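Local coordinates for protein probable enoyl-CoA hydratase/isomerase (Pseudomonas aeruginosa PA14, PDB 5WYB) that probably acts as a hydro-lyase of the enoyl-CoA hydratase/isomerase family, adding water to the double bond of enoyl-CoA thioesters or removing it again, at residues I133-R138 against G198-A203. The protein carries 1 engineered substitution. Numbering follows the deposited sequence.
Sequences IRIAER and GEARGA
Ile135 and Glu137, two residues apart on strand 133-137, both turn their side chains toward the first turn of helix 200-211. The Ile135 side chain makes apolar contacts: CG2, anti to the backbone N (chi1 -62° places CG1 beside that N), lies 4.1 Å from Ala203 CB, while the branch ending in CD1 extends to 4.0 Å from the backbone C of Ala203. Ala200 CB sits 3.8 Å from Ile135 O, so one methyl lies close to the strand backbone itself. Glu137 supplies the polar half. Its chain runs extended beyond CG (chi2 161°) and carries the carboxylate to the helix start, where OE2 accepts a weak but fairly straight bond from Ala200 N (3.3 Å, 162° at the hydrogen). Glu137 CD also comes within 3.1 Å of Gly198 N, but the angles there are too poor for a hydrogen bond, which leaves Ala200 N as the only direct N-H donor to the acid across the two segments. A water 2.7 Å from Glu137 OE2 donates to it and accepts from Arg201 N at 3.0 Å, linking the acid to a second first-turn NH. Glu137 OE1 bonds to Gln139 NE2, which helps fix the rotation of the carboxylate. A negative group beside these amides probably gains from the helix dipole. Small alanines let the helix approach closely, with Glu137 CA and Ala200 CA 5.9 Å apart. Such packing of a helix against the face of a mainly parallel sheet, beside strand 193-195, the outermost strand of the sheet within this chain, is characteristic of the alpha/beta crotonase fold.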
loop_
_atom_site.group_PDB
_atom_site.type_symbol
_atom_site.label_atom_id
_atom_site.label_comp_id
_atom_site.label_asym_id
_atom_site.label_seq_id
_atom_site.Cartn_x
_atom_site.Cartn_y
_atom_site.Cartn_z
ATOM N N ILE A 133 -19.982 15.992 -5.580
ATOM C CA ILE A 133 -19.947 17.418 -5.278
ATOM C C ILE A 133 -21.086 17.761 -4.330
ATOM O O ILE A 133 -22.174 17.175 -4.389
ATOM C CB ILE A 133 -20.026 18.269 -6.566
ATOM C CG1 ILE A 133 -18.938 17.842 -7.557
ATOM C CG2 ILE A 133 -19.890 19.750 -6.248
ATOM C CD1 ILE A 133 -19.142 18.355 -8.962
ATOM N N ARG A 134 -20.834 18.718 -3.443
ATOM C CA ARG A 134 -21.816 19.171 -2.471
ATOM C C ARG A 134 -22.106 20.652 -2.677
ATOM O O ARG A 134 -21.182 21.457 -2.814
ATOM C CB ARG A 134 -21.320 18.911 -1.052
ATOM C CG ARG A 134 -21.337 17.445 -0.662
ATOM C CD ARG A 134 -20.154 17.112 0.216
ATOM N NE ARG A 134 -18.911 17.289 -0.520
ATOM C CZ ARG A 134 -18.408 16.385 -1.352
ATOM N NH1 ARG A 134 -19.039 15.235 -1.542
ATOM N NH2 ARG A 134 -17.276 16.633 -1.996
ATOM N N ILE A 135 -23.391 20.995 -2.711
ATOM C CA ILE A 135 -23.866 22.374 -2.791
ATOM C C ILE A 135 -24.805 22.589 -1.617
ATOM O O ILE A 135 -25.840 21.918 -1.519
ATOM C CB ILE A 135 -24.589 22.668 -4.113
ATOM C CG1 ILE A 135 -23.644 22.475 -5.295
ATOM C CG2 ILE A 135 -25.145 24.083 -4.112
ATOM C CD1 ILE A 135 -24.320 22.647 -6.625
ATOM N N ALA A 136 -24.445 23.507 -0.727
ATOM C CA ALA A 136 -25.165 23.717 0.520
ATOM C C ALA A 136 -25.846 25.080 0.531
ATOM O O ALA A 136 -25.298 26.063 0.030
ATOM C CB ALA A 136 -24.225 23.609 1.720
ATOM N N GLU A 137 -27.005 25.145 1.149
ATOM C CA GLU A 137 -27.751 26.345 1.387
ATOM C C GLU A 137 -27.124 27.010 2.606
ATOM O O GLU A 137 -26.593 26.350 3.451
ATOM C CB GLU A 137 -29.236 26.062 1.583
ATOM C CG GLU A 137 -30.050 26.138 0.303
ATOM C CD GLU A 137 -31.395 25.441 0.351
ATOM O OE1 GLU A 137 -31.996 25.420 1.398
ATOM O OE2 GLU A 137 -31.844 24.929 -0.660
ATOM N N ARG A 138 -27.242 28.320 2.704
ATOM C CA ARG A 138 -26.622 29.110 3.747
ATOM C C ARG A 138 -26.984 28.694 5.130
ATOM O O ARG A 138 -26.144 28.624 5.962
ATOM C CB ARG A 138 -26.970 30.578 3.563
ATOM C CG ARG A 138 -25.995 31.388 2.758
ATOM C CD ARG A 138 -26.413 32.863 2.605
ATOM N NE ARG A 138 -27.074 33.332 3.794
ATOM C CZ ARG A 138 -28.375 33.527 3.906
ATOM N NH1 ARG A 138 -29.172 33.325 2.880
ATOM N NH2 ARG A 138 -28.862 33.923 5.043
ATOM N N GLY A 198 -33.111 27.814 -0.535
ATOM C CA GLY A 198 -33.970 27.385 -1.611
ATOM C C GLY A 198 -33.308 27.322 -2.960
ATOM O O GLY A 198 -34.001 27.120 -3.961
ATOM N N GLU A 199 -31.988 27.476 -3.020
ATOM C CA GLU A 199 -31.260 27.484 -4.279
ATOM C C GLU A 199 -30.391 26.248 -4.506
ATOM O O GLU A 199 -29.793 26.124 -5.576
ATOM C CB GLU A 199 -30.390 28.747 -4.367
ATOM C CG GLU A 199 -31.169 30.032 -4.608
ATOM C CD GLU A 199 -30.327 31.300 -4.495
ATOM O OE1 GLU A 199 -29.080 31.215 -4.475
ATOM O OE2 GLU A 199 -30.926 32.398 -4.430
ATOM N N ALA A 200 -30.297 25.325 -3.568
ATOM C CA ALA A 200 -29.452 24.159 -3.827
ATOM C C ALA A 200 -29.889 23.223 -4.920
ATOM O O ALA A 200 -29.131 22.884 -5.745
ATOM C CB ALA A 200 -29.238 23.376 -2.569
ATOM N N ARG A 201 -31.147 22.856 -4.923
ATOM C CA ARG A 201 -31.654 21.922 -5.878
ATOM C C ARG A 201 -31.455 22.479 -7.241
ATOM O O ARG A 201 -30.970 21.829 -8.129
ATOM C CB ARG A 201 -33.133 21.717 -5.598
ATOM C CG ARG A 201 -33.855 20.705 -6.443
ATOM C CD ARG A 201 -35.368 20.802 -6.380
ATOM N NE ARG A 201 -35.919 20.328 -7.635
ATOM C CZ ARG A 201 -37.183 20.349 -8.012
ATOM N NH1 ARG A 201 -37.508 19.885 -9.187
ATOM N NH2 ARG A 201 -38.115 20.846 -7.244
ATOM N N GLY A 202 -31.809 23.733 -7.370
ATOM C CA GLY A 202 -31.685 24.421 -8.612
ATOM C C GLY A 202 -30.288 24.579 -9.061
ATOM O O GLY A 202 -29.998 24.406 -10.194
ATOM N N ALA A 203 -29.425 24.914 -8.136
ATOM C CA ALA A 203 -28.039 25.048 -8.455
ATOM C C ALA A 203 -27.477 23.711 -8.870
ATOM O O ALA A 203 -26.710 23.656 -9.798
ATOM C CB ALA A 203 -27.264 25.607 -7.302
HETATM O O HOH W 1 -32.918 23.481 -2.610
#